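Local coordinates for enoyl-[acyl-carrier-protein] reductase [FMN] (Thermotoga maritima, PDB 5GVJ) that probably catalyses, as an FMN-dependent enzyme of the FabK family, the NADH-dependent reduction of enoyl groups carried on acyl carrier protein, at residues Ile173-Gly178 with Leu298-Glu303; Thr194-Ser199 with Gln292-Ile297; Ser202-Val207 with Arg263-Gly268; Glu210-Ala215 with Gly282-Ile287; Asp219-Gly224 with Val233-Phe238. The protein carries 1 engineered substitution. One frame throughout, in Å; residues are numbered along the deposited sequence.

Contact 1 (Ile173-Gly178 with Leu298-Glu303); sequences IADGRG and LKEFKE
The ring of Phe301 receives Gly176 O at its edge, near the ring plane, and Phe183 of helix 176-185 packs edge-to-face with it. The second flat group, the carboxylate of Glu300, is turned 66° from that of Asp175. This is a TIM-barrel junction: the C-terminal helix 290-309 lies against the first turn of helix 176-185, which follows barrel strand 167-170. Glu300 has CG anti to its backbone N (chi1 -178°) and an extended chain beyond, which carries OE2 to the N-terminal amides of that turn. There OE2 accepts from Arg177 N at 2.8 Å with its anti lone pair, the N-H...O angle being 167°. Asp175 OD1 stands 3.7 Å from Glu300 OE2, a pairing of like charges that Arg161 of the second subunit probably eases by bridging to both carboxylates; Asp175 OD2 also accepts from Asn157 ND2 of that subunit. With an alanine in place of this glutamate, Arg177 N would probably lose its acceptor and Arg161 of the second subunit one of its two anions. Gly176 lets the helices come close, since a beta carbon there would clash with Glu300 CB. Asp175 is the N-cap, its OD1 accepting from Gly178 N at 2.9 Å.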
# COMPACT_ATOMS: atom_id res chain seq x y z
N ILE A 173 -7.50 1.97 -4.02
CA ILE A 173 -7.97 1.17 -5.15
C ILE A 173 -8.90 2.04 -5.98
O ILE A 173 -9.95 2.47 -5.50
CB ILE A 173 -8.68 -0.10 -4.67
CG1 ILE A 173 -7.75 -0.88 -3.73
CG2 ILE A 173 -9.04 -0.95 -5.88
CD1 ILE A 173 -8.47 -1.83 -2.83
N ALA A 174 -8.52 2.28 -7.23
CA ALA A 174 -9.39 3.06 -8.11
C ALA A 174 -9.45 2.52 -9.53
O ALA A 174 -10.02 3.19 -10.40
CB ALA A 174 -8.94 4.53 -8.13
N ASP A 175 -8.89 1.34 -9.80
CA ASP A 175 -8.85 0.84 -11.17
C ASP A 175 -8.67 -0.68 -11.16
O ASP A 175 -8.52 -1.30 -10.10
CB ASP A 175 -7.76 1.53 -12.00
CG ASP A 175 -6.39 1.44 -11.35
OD1 ASP A 175 -6.14 0.46 -10.61
OD2 ASP A 175 -5.57 2.35 -11.58
N GLY A 176 -8.68 -1.27 -12.36
CA GLY A 176 -8.62 -2.72 -12.47
C GLY A 176 -7.28 -3.29 -12.06
O GLY A 176 -7.21 -4.40 -11.52
N ARG A 177 -6.19 -2.55 -12.30
CA ARG A 177 -4.88 -2.93 -11.76
C ARG A 177 -4.95 -3.12 -10.26
O ARG A 177 -4.45 -4.12 -9.72
CB ARG A 177 -3.85 -1.86 -12.08
CG ARG A 177 -3.11 -2.06 -13.35
CD ARG A 177 -1.94 -1.13 -13.39
NE ARG A 177 -1.60 -0.77 -14.76
CZ ARG A 177 -0.47 -0.17 -15.12
NH1 ARG A 177 0.43 0.14 -14.20
NH2 ARG A 177 -0.25 0.12 -16.39
N GLY A 178 -5.53 -2.15 -9.56
CA GLY A 178 -5.63 -2.25 -8.12
C GLY A 178 -6.49 -3.42 -7.67
O GLY A 178 -6.21 -4.06 -6.65
N LEU A 298 -13.37 -3.99 -14.66
CA LEU A 298 -13.41 -5.40 -15.03
C LEU A 298 -12.51 -5.68 -16.22
O LEU A 298 -11.81 -6.70 -16.26
CB LEU A 298 -14.85 -5.80 -15.33
CG LEU A 298 -15.74 -6.29 -14.17
CD1 LEU A 298 -15.41 -5.61 -12.86
CD2 LEU A 298 -17.22 -6.10 -14.49
N LYS A 299 -12.50 -4.78 -17.20
CA LYS A 299 -11.67 -4.98 -18.38
C LYS A 299 -10.20 -4.95 -18.01
O LYS A 299 -9.43 -5.82 -18.43
CB LYS A 299 -11.98 -3.89 -19.42
CG LYS A 299 -11.20 -4.02 -20.72
CD LYS A 299 -11.75 -3.05 -21.77
CE LYS A 299 -10.99 -3.12 -23.09
NZ LYS A 299 -9.57 -2.66 -22.92
N GLU A 300 -9.79 -3.96 -17.22
CA GLU A 300 -8.39 -3.84 -16.85
C GLU A 300 -7.97 -4.95 -15.90
O GLU A 300 -6.83 -5.42 -15.96
CB GLU A 300 -8.15 -2.46 -16.23
CG GLU A 300 -6.70 -2.21 -15.85
CD GLU A 300 -6.46 -0.76 -15.43
OE1 GLU A 300 -6.28 0.10 -16.32
OE2 GLU A 300 -6.45 -0.49 -14.21
N PHE A 301 -8.88 -5.39 -15.01
CA PHE A 301 -8.57 -6.52 -14.14
C PHE A 301 -8.19 -7.74 -14.97
O PHE A 301 -7.16 -8.37 -14.74
CB PHE A 301 -9.77 -6.83 -13.24
CG PHE A 301 -9.66 -8.13 -12.50
CD1 PHE A 301 -9.02 -8.19 -11.27
CD2 PHE A 301 -10.18 -9.30 -13.03
CE1 PHE A 301 -8.91 -9.40 -10.58
CE2 PHE A 301 -10.07 -10.50 -12.36
CZ PHE A 301 -9.43 -10.55 -11.14
N LYS A 302 -9.00 -8.04 -15.99
CA LYS A 302 -8.75 -9.20 -16.85
C LYS A 302 -7.47 -9.03 -17.65
O LYS A 302 -6.69 -9.98 -17.78
CB LYS A 302 -9.95 -9.44 -17.77
CG LYS A 302 -11.23 -9.80 -17.01
CD LYS A 302 -12.50 -9.49 -17.80
CE LYS A 302 -13.74 -9.65 -16.94
NZ LYS A 302 -15.01 -9.46 -17.72
N GLU A 303 -7.23 -7.84 -18.20
CA GLU A 303 -5.97 -7.59 -18.92
C GLU A 303 -4.77 -7.73 -17.99
O GLU A 303 -3.71 -8.19 -18.41
CB GLU A 303 -5.98 -6.20 -19.55
CG GLU A 303 -7.11 -6.00 -20.55
CD GLU A 303 -7.20 -4.58 -21.08
OE1 GLU A 303 -7.74 -4.41 -22.19
OE2 GLU A 303 -6.74 -3.64 -20.39

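Contact 2 (Thr194-Ser199 with Gln292-Ile297); sequences TRFVAS and QIIEDI
Ile293 drives its side chain between Arg195, Phe196 and Ser199, and each branch has its own partners. CG2 meets Arg195 CG at 3.7 Å and also Phe196 CE1, while CD1 reaches on to Ser199 CB at 3.7 Å. CG1 lies over one face of the Arg195 guanidinium, offset toward its rim. The setting is the TIM barrel: the short helix 193-197 follows strand 189-191 and carries Gly193 and Thr194 of the FMN site, and here it packs on the C-terminal helix 290-309. Ile294 adds a second apolar contact, its CG1 standing at the edge of the Phe196 ring, in plane, 4.0 Å from Phe196 CZ. The next shell fixes these groups. Arg195 is bent at chi2 (68°) and chi3 (-92°), which folds the guanidinium back along its own segment, where NH2 gives a bond to Ala198 O; the same NH2 also bonds to Glu286 O. Arg195 NE is buried and has no partner in the model. A leucine here would probably leave Ala198 O and Glu286 O without that donor and open a gap beside Ile293. Ala198 is the centre of an inverse gamma turn, just where the helix ends. Past it, Ser199 OG donates to Phe196 O at 2.8 Å, approaching 20° out of the carbonyl plane.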
# COMPACT_ATOMS: atom_id res chain seq x y z
N THR A 194 -13.20 6.77 -3.03
CA THR A 194 -12.94 8.00 -3.78
C THR A 194 -13.34 7.84 -5.25
O THR A 194 -13.92 8.76 -5.84
CB THR A 194 -11.47 8.41 -3.63
OG1 THR A 194 -11.21 8.72 -2.25
CG2 THR A 194 -11.16 9.64 -4.48
N ARG A 195 -13.09 6.66 -5.83
CA ARG A 195 -13.44 6.45 -7.24
C ARG A 195 -14.93 6.64 -7.49
O ARG A 195 -15.33 7.22 -8.52
CB ARG A 195 -12.99 5.05 -7.68
CG ARG A 195 -13.41 4.66 -9.10
CD ARG A 195 -12.67 5.49 -10.18
NE ARG A 195 -13.41 6.69 -10.57
CZ ARG A 195 -13.07 7.48 -11.60
NH1 ARG A 195 -11.99 7.21 -12.34
NH2 ARG A 195 -13.82 8.54 -11.88
N PHE A 196 -15.79 6.17 -6.58
CA PHE A 196 -17.22 6.33 -6.84
C PHE A 196 -17.76 7.69 -6.40
O PHE A 196 -18.79 8.12 -6.92
CB PHE A 196 -18.02 5.19 -6.18
CG PHE A 196 -17.92 3.89 -6.94
CD1 PHE A 196 -18.55 3.75 -8.17
CD2 PHE A 196 -17.18 2.83 -6.43
CE1 PHE A 196 -18.46 2.55 -8.88
CE2 PHE A 196 -17.07 1.62 -7.14
CZ PHE A 196 -17.71 1.49 -8.36
N VAL A 197 -17.12 8.36 -5.43
CA VAL A 197 -17.45 9.77 -5.19
C VAL A 197 -17.20 10.59 -6.44
O VAL A 197 -17.95 11.52 -6.76
CB VAL A 197 -16.64 10.32 -4.00
CG1 VAL A 197 -16.72 11.84 -3.96
CG2 VAL A 197 -17.13 9.71 -2.69
N ALA A 198 -16.13 10.26 -7.18
CA ALA A 198 -15.80 10.92 -8.44
C ALA A 198 -16.57 10.31 -9.61
O ALA A 198 -16.00 9.88 -10.61
CB ALA A 198 -14.30 10.87 -8.69
N SER A 199 -17.90 10.30 -9.50
CA SER A 199 -18.73 9.73 -10.55
C SER A 199 -19.86 10.68 -10.91
O SER A 199 -20.22 11.58 -10.14
CB SER A 199 -19.32 8.38 -10.14
OG SER A 199 -20.33 8.58 -9.16
N GLN A 292 -19.60 3.03 -16.45
CA GLN A 292 -18.30 2.97 -17.10
C GLN A 292 -17.20 2.59 -16.12
O GLN A 292 -16.31 1.81 -16.46
CB GLN A 292 -17.98 4.32 -17.74
CG GLN A 292 -16.79 4.28 -18.69
CD GLN A 292 -17.04 3.34 -19.87
OE1 GLN A 292 -16.24 2.45 -20.15
NE2 GLN A 292 -18.17 3.52 -20.54
N ILE A 293 -17.24 3.17 -14.91
CA ILE A 293 -16.25 2.81 -13.88
C ILE A 293 -16.18 1.30 -13.72
O ILE A 293 -15.09 0.71 -13.73
CB ILE A 293 -16.59 3.50 -12.55
CG1 ILE A 293 -16.41 5.01 -12.66
CG2 ILE A 293 -15.73 2.90 -11.40
CD1 ILE A 293 -16.93 5.79 -11.42
N ILE A 294 -17.33 0.66 -13.55
CA ILE A 294 -17.33 -0.78 -13.31
C ILE A 294 -16.88 -1.54 -14.56
O ILE A 294 -16.16 -2.54 -14.46
CB ILE A 294 -18.73 -1.24 -12.83
CG1 ILE A 294 -19.02 -0.62 -11.45
CG2 ILE A 294 -18.82 -2.78 -12.78
CD1 ILE A 294 -20.43 -0.83 -10.95
N GLU A 295 -17.29 -1.07 -15.75
CA GLU A 295 -16.82 -1.70 -16.99
C GLU A 295 -15.30 -1.62 -17.13
O GLU A 295 -14.64 -2.60 -17.51
CB GLU A 295 -17.48 -1.05 -18.21
CG GLU A 295 -18.94 -1.38 -18.40
CD GLU A 295 -19.63 -0.42 -19.34
OE1 GLU A 295 -18.94 0.21 -20.19
OE2 GLU A 295 -20.87 -0.27 -19.23
N ASP A 296 -14.74 -0.44 -16.88
CA ASP A 296 -13.29 -0.27 -17.05
C ASP A 296 -12.51 -1.08 -16.01
O ASP A 296 -11.44 -1.61 -16.32
CB ASP A 296 -12.92 1.21 -16.94
CG ASP A 296 -13.54 2.06 -18.03
OD1 ASP A 296 -13.92 1.52 -19.10
OD2 ASP A 296 -13.63 3.28 -17.81
N ILE A 297 -13.02 -1.16 -14.78
CA ILE A 297 -12.37 -1.98 -13.75
C ILE A 297 -12.25 -3.42 -14.23
O ILE A 297 -11.18 -4.03 -14.17
CB ILE A 297 -13.14 -1.94 -12.42
CG1 ILE A 297 -13.21 -0.55 -11.78
CG2 ILE A 297 -12.57 -2.96 -11.43
CD1 ILE A 297 -12.04 0.28 -12.03

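Contact 3 (Ser202-Val207 with Arg263-Gly268); sequences SDVHPV and RAVVEG
Val265 O accepts from His205 N at 2.9 Å, the bond lying in the carbonyl plane with an N-H...O angle of 152°, and His205 CB also stands against this oxygen at 3.4 Å. From that anchor His205 swings its CG anti to the backbone N (chi1 -168°), which lays the imidazole over the backbone of the opposite segment. One face of the ring takes Glu267 O, offset toward the rim, and Gly268 CA, whose CH-pi contact measures 3.8 Å from CA to the ring centroid, 24° off the normal. Pro206 CD lies over the opposite face, toward the rim, and Val266 O is at the edge near the ring plane, 3.6 Å from His205 CD2. In the TIM-barrel fold this is where the loop leading into helix 206-214 meets Val265-Gly268, which follow on from helix 260-265. His205 is the N-cap of helix 206-214: ND1 accepts, in the ring plane, from Val207 N at 3.0 Å, a bond that restrains the rotation of the ring. Gly268 has positive phi, and a beta carbon on it would run into His205 ND1, so the close ring approach depends on the absence of a side chain. Apart from the ring, Val204 CG1 touches Val265 CG1 at 4.0 Å. Val207 CG1 leans on the carbonyl of Gly268, 3.8 Å from its O.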
# COMPACT_ATOMS: atom_id res chain seq x y z
N SER A 202 -22.65 10.50 -8.42
CA SER A 202 -22.38 10.99 -7.08
C SER A 202 -22.95 12.39 -6.91
O SER A 202 -22.88 13.21 -7.83
CB SER A 202 -20.87 11.01 -6.81
OG SER A 202 -20.54 11.90 -5.76
N ASP A 203 -23.53 12.66 -5.74
CA ASP A 203 -24.16 13.95 -5.47
C ASP A 203 -23.31 14.86 -4.60
O ASP A 203 -23.82 15.85 -4.06
CB ASP A 203 -25.55 13.75 -4.86
CG ASP A 203 -26.62 13.53 -5.92
OD1 ASP A 203 -26.33 13.74 -7.11
OD2 ASP A 203 -27.76 13.16 -5.56
N VAL A 204 -22.01 14.58 -4.47
CA VAL A 204 -21.13 15.53 -3.82
C VAL A 204 -21.03 16.79 -4.68
O VAL A 204 -21.24 16.75 -5.90
CB VAL A 204 -19.75 14.91 -3.54
CG1 VAL A 204 -19.92 13.56 -2.87
CG2 VAL A 204 -18.96 14.74 -4.83
N HIS A 205 -20.73 17.91 -4.05
CA HIS A 205 -20.68 19.20 -4.73
C HIS A 205 -19.70 19.14 -5.91
O HIS A 205 -18.66 18.48 -5.81
CB HIS A 205 -20.26 20.28 -3.74
CG HIS A 205 -20.44 21.69 -4.24
ND1 HIS A 205 -19.55 22.30 -5.09
CD2 HIS A 205 -21.41 22.60 -3.99
CE1 HIS A 205 -19.95 23.53 -5.35
NE2 HIS A 205 -21.08 23.74 -4.69
N PRO A 206 -20.01 19.80 -7.03
CA PRO A 206 -19.08 19.78 -8.18
C PRO A 206 -17.64 20.13 -7.82
O PRO A 206 -16.71 19.59 -8.44
CB PRO A 206 -19.69 20.81 -9.14
CG PRO A 206 -21.15 20.76 -8.85
CD PRO A 206 -21.25 20.54 -7.34
N VAL A 207 -17.43 21.00 -6.84
CA VAL A 207 -16.07 21.38 -6.45
C VAL A 207 -15.34 20.19 -5.84
O VAL A 207 -14.13 20.00 -6.05
CB VAL A 207 -16.12 22.57 -5.47
CG1 VAL A 207 -14.79 22.73 -4.78
CG2 VAL A 207 -16.51 23.84 -6.21
N ARG A 263 -19.64 20.56 5.06
CA ARG A 263 -19.40 21.77 4.28
C ARG A 263 -18.67 21.46 2.98
O ARG A 263 -18.93 22.10 1.95
CB ARG A 263 -18.61 22.79 5.11
CG ARG A 263 -19.37 23.41 6.27
CD ARG A 263 -18.72 24.72 6.71
NE ARG A 263 -17.46 24.50 7.43
CZ ARG A 263 -17.37 24.28 8.74
NH1 ARG A 263 -18.47 24.25 9.49
NH2 ARG A 263 -16.19 24.10 9.31
N ALA A 264 -17.76 20.49 3.00
CA ALA A 264 -17.07 20.12 1.77
C ALA A 264 -18.01 19.36 0.83
O ALA A 264 -18.16 19.72 -0.34
CB ALA A 264 -15.83 19.28 2.09
N VAL A 265 -18.66 18.31 1.34
CA VAL A 265 -19.49 17.45 0.50
C VAL A 265 -20.70 18.20 -0.02
O VAL A 265 -21.01 18.16 -1.22
CB VAL A 265 -19.91 16.18 1.28
CG1 VAL A 265 -20.96 15.41 0.49
CG2 VAL A 265 -18.71 15.31 1.55
N VAL A 266 -21.43 18.88 0.86
CA VAL A 266 -22.69 19.49 0.45
C VAL A 266 -22.47 20.87 -0.15
O VAL A 266 -23.07 21.19 -1.18
CB VAL A 266 -23.67 19.55 1.64
CG1 VAL A 266 -24.98 20.19 1.21
CG2 VAL A 266 -23.91 18.16 2.19
N GLU A 267 -21.61 21.68 0.46
CA GLU A 267 -21.43 23.07 0.05
C GLU A 267 -20.20 23.30 -0.81
O GLU A 267 -20.03 24.40 -1.34
CB GLU A 267 -21.35 23.98 1.28
CG GLU A 267 -22.28 23.59 2.42
CD GLU A 267 -23.51 24.48 2.51
OE1 GLU A 267 -24.51 24.03 3.11
OE2 GLU A 267 -23.48 25.61 1.98
N GLY A 268 -19.32 22.31 -0.97
CA GLY A 268 -18.08 22.54 -1.69
C GLY A 268 -17.25 23.68 -1.13
O GLY A 268 -16.60 24.40 -1.90

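Contact 4 (Glu210-Ala215 with Gly282-Ile287); sequences EKIVKA and GLIDEI. With NA (sodium ion), chain C.
Ile212 and Ile284 slant across one another, CG2 against CG2 at 3.9 Å, and Val213 meets Ile287 in the same slanting way, Val213 CG2 to Ile287 CD1 at 3.6 Å. These two apolar pairs accompany a sodium site in the TIM-barrel fold, formed where the C-terminal end of helix 206-214 faces the loop that leads to helix 290-309. Val213 puts CG1 anti to its backbone N (chi1 164°), which sets that methyl against Asp285 O and leaves CG2 for Ile287. The sodium ion is bound by backbone carbonyls and not by side chains: Ile212 O at 2.4 Å, Val213 O and Ala215 O a little farther, and Ile284 O at 2.3 Å from the ion. Ala281 O and a water complete six ligands, five of them backbone carbonyls. The helix end is suited to this, because carbonyls of its last turn can turn to the cation, whose charge is likely to offset the 3.3 Å approach of Val213 O to Ile284 O. Asp285 belongs to the second shell: its OD1 accepts from the metal-bound water at 2.6 Å, positioning it, and from a further water that donates to Val213 O. Nearby, Gly282 offers a CA-H...O contact, its CA 3.4 Å from Ala215 O, with an angle of 157° at the hydrogen.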
# COMPACT_ATOMS: atom_id res chain seq x y z
N GLU A 210 -14.16 18.18 -8.70
CA GLU A 210 -13.06 18.83 -9.40
C GLU A 210 -11.76 18.70 -8.61
O GLU A 210 -10.68 18.55 -9.19
CB GLU A 210 -13.38 20.31 -9.65
CG GLU A 210 -14.55 20.55 -10.62
CD GLU A 210 -15.14 21.96 -10.51
OE1 GLU A 210 -16.20 22.22 -11.14
OE2 GLU A 210 -14.55 22.81 -9.80
N LYS A 211 -11.84 18.79 -7.28
CA LYS A 211 -10.63 18.67 -6.47
C LYS A 211 -10.04 17.27 -6.55
O LYS A 211 -8.82 17.11 -6.60
CB LYS A 211 -10.91 19.06 -5.02
CG LYS A 211 -11.16 20.56 -4.86
CD LYS A 211 -9.89 21.34 -5.23
CE LYS A 211 -10.22 22.69 -5.87
NZ LYS A 211 -9.64 23.85 -5.13
N ILE A 212 -10.89 16.24 -6.58
CA ILE A 212 -10.40 14.87 -6.73
C ILE A 212 -9.68 14.71 -8.06
O ILE A 212 -8.58 14.15 -8.14
CB ILE A 212 -11.56 13.87 -6.59
CG1 ILE A 212 -12.08 13.85 -5.15
CG2 ILE A 212 -11.12 12.46 -7.07
CD1 ILE A 212 -13.36 13.02 -4.97
N VAL A 213 -10.30 15.18 -9.14
CA VAL A 213 -9.70 15.11 -10.46
C VAL A 213 -8.33 15.79 -10.46
O VAL A 213 -7.34 15.24 -10.95
CB VAL A 213 -10.64 15.74 -11.51
CG1 VAL A 213 -9.89 16.03 -12.79
CG2 VAL A 213 -11.83 14.82 -11.77
N LYS A 214 -8.26 17.00 -9.91
CA LYS A 214 -7.02 17.76 -9.99
C LYS A 214 -5.96 17.22 -9.04
O LYS A 214 -4.76 17.37 -9.30
CB LYS A 214 -7.28 19.24 -9.69
CG LYS A 214 -7.99 19.99 -10.81
CD LYS A 214 -8.34 21.40 -10.35
CE LYS A 214 -8.78 22.28 -11.51
NZ LYS A 214 -10.21 22.07 -11.86
N ALA A 215 -6.38 16.58 -7.95
CA ALA A 215 -5.44 16.18 -6.91
C ALA A 215 -4.49 15.11 -7.42
O ALA A 215 -4.89 14.20 -8.16
CB ALA A 215 -6.20 15.64 -5.70
N GLY A 282 -5.08 10.68 -6.83
CA GLY A 282 -4.06 10.90 -7.84
C GLY A 282 -4.14 9.96 -9.02
O GLY A 282 -3.47 10.20 -10.03
N LEU A 283 -4.93 8.89 -8.91
CA LEU A 283 -5.16 7.97 -10.01
C LEU A 283 -6.42 8.31 -10.79
O LEU A 283 -6.74 7.64 -11.77
CB LEU A 283 -5.28 6.54 -9.46
CG LEU A 283 -4.09 6.03 -8.67
CD1 LEU A 283 -4.46 4.71 -7.99
CD2 LEU A 283 -2.90 5.88 -9.61
N ILE A 284 -7.15 9.33 -10.36
CA ILE A 284 -8.45 9.68 -10.94
C ILE A 284 -8.28 10.98 -11.72
O ILE A 284 -7.94 12.02 -11.14
CB ILE A 284 -9.52 9.79 -9.85
CG1 ILE A 284 -9.79 8.41 -9.24
CG2 ILE A 284 -10.81 10.40 -10.42
CD1 ILE A 284 -10.47 8.47 -7.89
N ASP A 285 -8.49 10.91 -13.02
CA ASP A 285 -8.30 12.06 -13.88
C ASP A 285 -9.56 12.53 -14.56
O ASP A 285 -9.51 13.49 -15.35
CB ASP A 285 -7.24 11.75 -14.94
CG ASP A 285 -5.92 11.44 -14.33
OD1 ASP A 285 -5.42 12.27 -13.54
OD2 ASP A 285 -5.40 10.34 -14.59
N GLU A 286 -10.70 11.91 -14.28
CA GLU A 286 -11.95 12.41 -14.85
C GLU A 286 -13.12 11.78 -14.11
O GLU A 286 -13.00 10.71 -13.51
CB GLU A 286 -12.04 12.14 -16.35
CG GLU A 286 -11.94 10.69 -16.74
CD GLU A 286 -12.17 10.48 -18.23
OE1 GLU A 286 -13.19 10.96 -18.75
OE2 GLU A 286 -11.32 9.84 -18.88
N ILE A 287 -14.24 12.48 -14.16
CA ILE A 287 -15.48 12.00 -13.56
C ILE A 287 -16.16 11.08 -14.56
O ILE A 287 -16.43 11.47 -15.70
CB ILE A 287 -16.39 13.17 -13.17
CG1 ILE A 287 -15.65 14.15 -12.25
CG2 ILE A 287 -17.67 12.67 -12.52
CD1 ILE A 287 -15.08 13.52 -10.99
NA NA C . -6.81 13.28 -9.54
O HOH W 1 -6.29 15.15 -13.36
O HOH W 2 -4.87 12.91 -11.06

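Contact 5 (Asp219-Gly224 with Val233-Phe238); sequences DTVVTG and VLRTPF
Arg235 reaches back along Asp219-Val221, starting with its CB 3.5 Å from Asp219 O. CG, anti to the carbonyl carbon (chi1 -73°), sits near both Asp219 O and Val221 CG1, and from there the chain stays extended to NE. CD passes Val221 CG1 at 4.0 Å. NE lies 3.2 Å from Thr220 O and gives a bond to Arg218 O. Next comes the guanidinium, one face of which has Val221 CG1 over its centre, 3.2 Å from Arg235 CZ, a tight approach whose exact value deserves caution. At the tip, NH2 forms a salt bridge with Glu149 of the second subunit. The backbone beneath is a beta hairpin of strands 220-223 and 231-234. Val221 and Val233 make an antiparallel hydrogen-bonded pair, Val221 N to Val233 O at 2.7 Å and Val233 N to Val221 O at 2.9 Å, both close to linear. Beyond the non-hydrogen-bonded pair of Thr220 and Leu234, Arg235 N donates to Asp219 O at 2.8 Å, tilted 29° from the carbonyl plane. Arg235 is also the centre of an inverse gamma turn. The chemistry suggests a dual role for this arginine: its stem and guanidinium face pack on Val221, while its charged end ties the hairpin to the partner subunit.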
# COMPACT_ATOMS: atom_id res chain seq x y z
N ASP A 219 -1.33 14.94 -2.79
CA ASP A 219 -2.10 16.11 -2.39
C ASP A 219 -3.02 15.84 -1.20
O ASP A 219 -3.96 16.62 -0.98
CB ASP A 219 -2.92 16.63 -3.57
CG ASP A 219 -2.07 17.45 -4.53
OD1 ASP A 219 -1.01 17.97 -4.11
OD2 ASP A 219 -2.48 17.57 -5.69
N THR A 220 -2.80 14.78 -0.44
CA THR A 220 -3.54 14.61 0.80
C THR A 220 -2.60 14.80 1.98
O THR A 220 -1.38 14.71 1.85
CB THR A 220 -4.24 13.25 0.88
OG1 THR A 220 -3.26 12.22 1.05
CG2 THR A 220 -5.06 12.97 -0.38
N VAL A 221 -3.20 15.09 3.14
CA VAL A 221 -2.48 15.23 4.40
C VAL A 221 -3.22 14.45 5.45
O VAL A 221 -4.44 14.28 5.38
CB VAL A 221 -2.36 16.69 4.88
CG1 VAL A 221 -1.19 17.35 4.27
CG2 VAL A 221 -3.63 17.45 4.56
N VAL A 222 -2.48 14.01 6.47
CA VAL A 222 -3.07 13.38 7.64
C VAL A 222 -3.07 14.41 8.76
O VAL A 222 -2.02 14.93 9.14
CB VAL A 222 -2.28 12.12 8.04
CG1 VAL A 222 -2.93 11.46 9.25
CG2 VAL A 222 -2.20 11.16 6.85
N THR A 223 -4.26 14.71 9.28
CA THR A 223 -4.44 15.68 10.34
C THR A 223 -5.16 15.04 11.52
O THR A 223 -5.97 14.12 11.35
CB THR A 223 -5.27 16.89 9.88
OG1 THR A 223 -6.58 16.45 9.53
CG2 THR A 223 -4.62 17.55 8.68
N GLY A 224 -4.87 15.54 12.72
CA GLY A 224 -5.49 15.04 13.93
C GLY A 224 -4.84 13.77 14.45
O GLY A 224 -3.62 13.71 14.59
N VAL A 233 -7.18 14.03 4.48
CA VAL A 233 -7.96 14.99 3.71
C VAL A 233 -7.06 15.66 2.68
O VAL A 233 -5.83 15.65 2.78
CB VAL A 233 -8.63 16.06 4.60
CG1 VAL A 233 -9.66 15.43 5.53
CG2 VAL A 233 -7.58 16.85 5.38
N LEU A 234 -7.70 16.27 1.69
CA LEU A 234 -7.01 17.04 0.67
C LEU A 234 -6.25 18.20 1.30
O LEU A 234 -6.65 18.74 2.33
CB LEU A 234 -8.04 17.55 -0.35
CG LEU A 234 -7.91 17.21 -1.83
CD1 LEU A 234 -7.11 15.94 -2.05
CD2 LEU A 234 -9.29 17.06 -2.44
N ARG A 235 -5.13 18.58 0.67
CA ARG A 235 -4.30 19.68 1.16
C ARG A 235 -4.95 21.04 0.90
O ARG A 235 -4.48 21.82 0.08
CB ARG A 235 -2.91 19.64 0.52
CG ARG A 235 -2.03 18.52 1.05
CD ARG A 235 -0.58 18.61 0.56
NE ARG A 235 0.17 17.42 0.96
CZ ARG A 235 1.04 17.39 1.97
NH1 ARG A 235 1.26 18.49 2.69
NH2 ARG A 235 1.67 16.27 2.27
N THR A 236 -6.03 21.32 1.61
CA THR A 236 -6.89 22.48 1.48
C THR A 236 -6.53 23.54 2.52
O THR A 236 -5.81 23.25 3.48
CB THR A 236 -8.36 22.04 1.63
OG1 THR A 236 -9.22 22.88 0.87
CG2 THR A 236 -8.79 22.08 3.07
N PRO A 237 -6.97 24.80 2.35
CA PRO A 237 -6.70 25.80 3.40
C PRO A 237 -7.17 25.39 4.78
O PRO A 237 -6.46 25.63 5.77
CB PRO A 237 -7.46 27.04 2.90
CG PRO A 237 -7.48 26.88 1.43
CD PRO A 237 -7.60 25.41 1.17
N PHE A 238 -8.34 24.77 4.88
CA PHE A 238 -8.85 24.36 6.19
C PHE A 238 -8.00 23.26 6.79
O PHE A 238 -7.80 23.22 8.01
CB PHE A 238 -10.30 23.90 6.07
CG PHE A 238 -10.95 23.65 7.39
CD1 PHE A 238 -11.19 24.70 8.27
CD2 PHE A 238 -11.34 22.38 7.77
CE1 PHE A 238 -11.79 24.48 9.49
CE2 PHE A 238 -11.94 22.15 8.99
CZ PHE A 238 -12.17 23.21 9.85

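How the contacts relate
Following the chain, Ile173-Gly178 opens the widest loop, which contact 1 closes only at Leu298-Glu303 on the C-terminal helix 290-309. Contact 2 nests inside it, using the same helix from Gln292 to Ile297, and the two touch where Ile297 packs on Asp175. Contacts 3 and 4 nest inside contact 2 and cross each other: both start on or before helix 206-214, but contact 3 ends at helix 260-265 and contact 4 in the loop after it. Contact 5, the hairpin, is nested in both. Leu234 packs on Lys211 and Ala215, joining the hairpin to contact 4, while Ile287 on Ala198 and Ser199 joins contacts 2 and 4. Helix 290-309 is thus tied to helices 176-185 and 193-197, and helix 206-214 to residues 263-287.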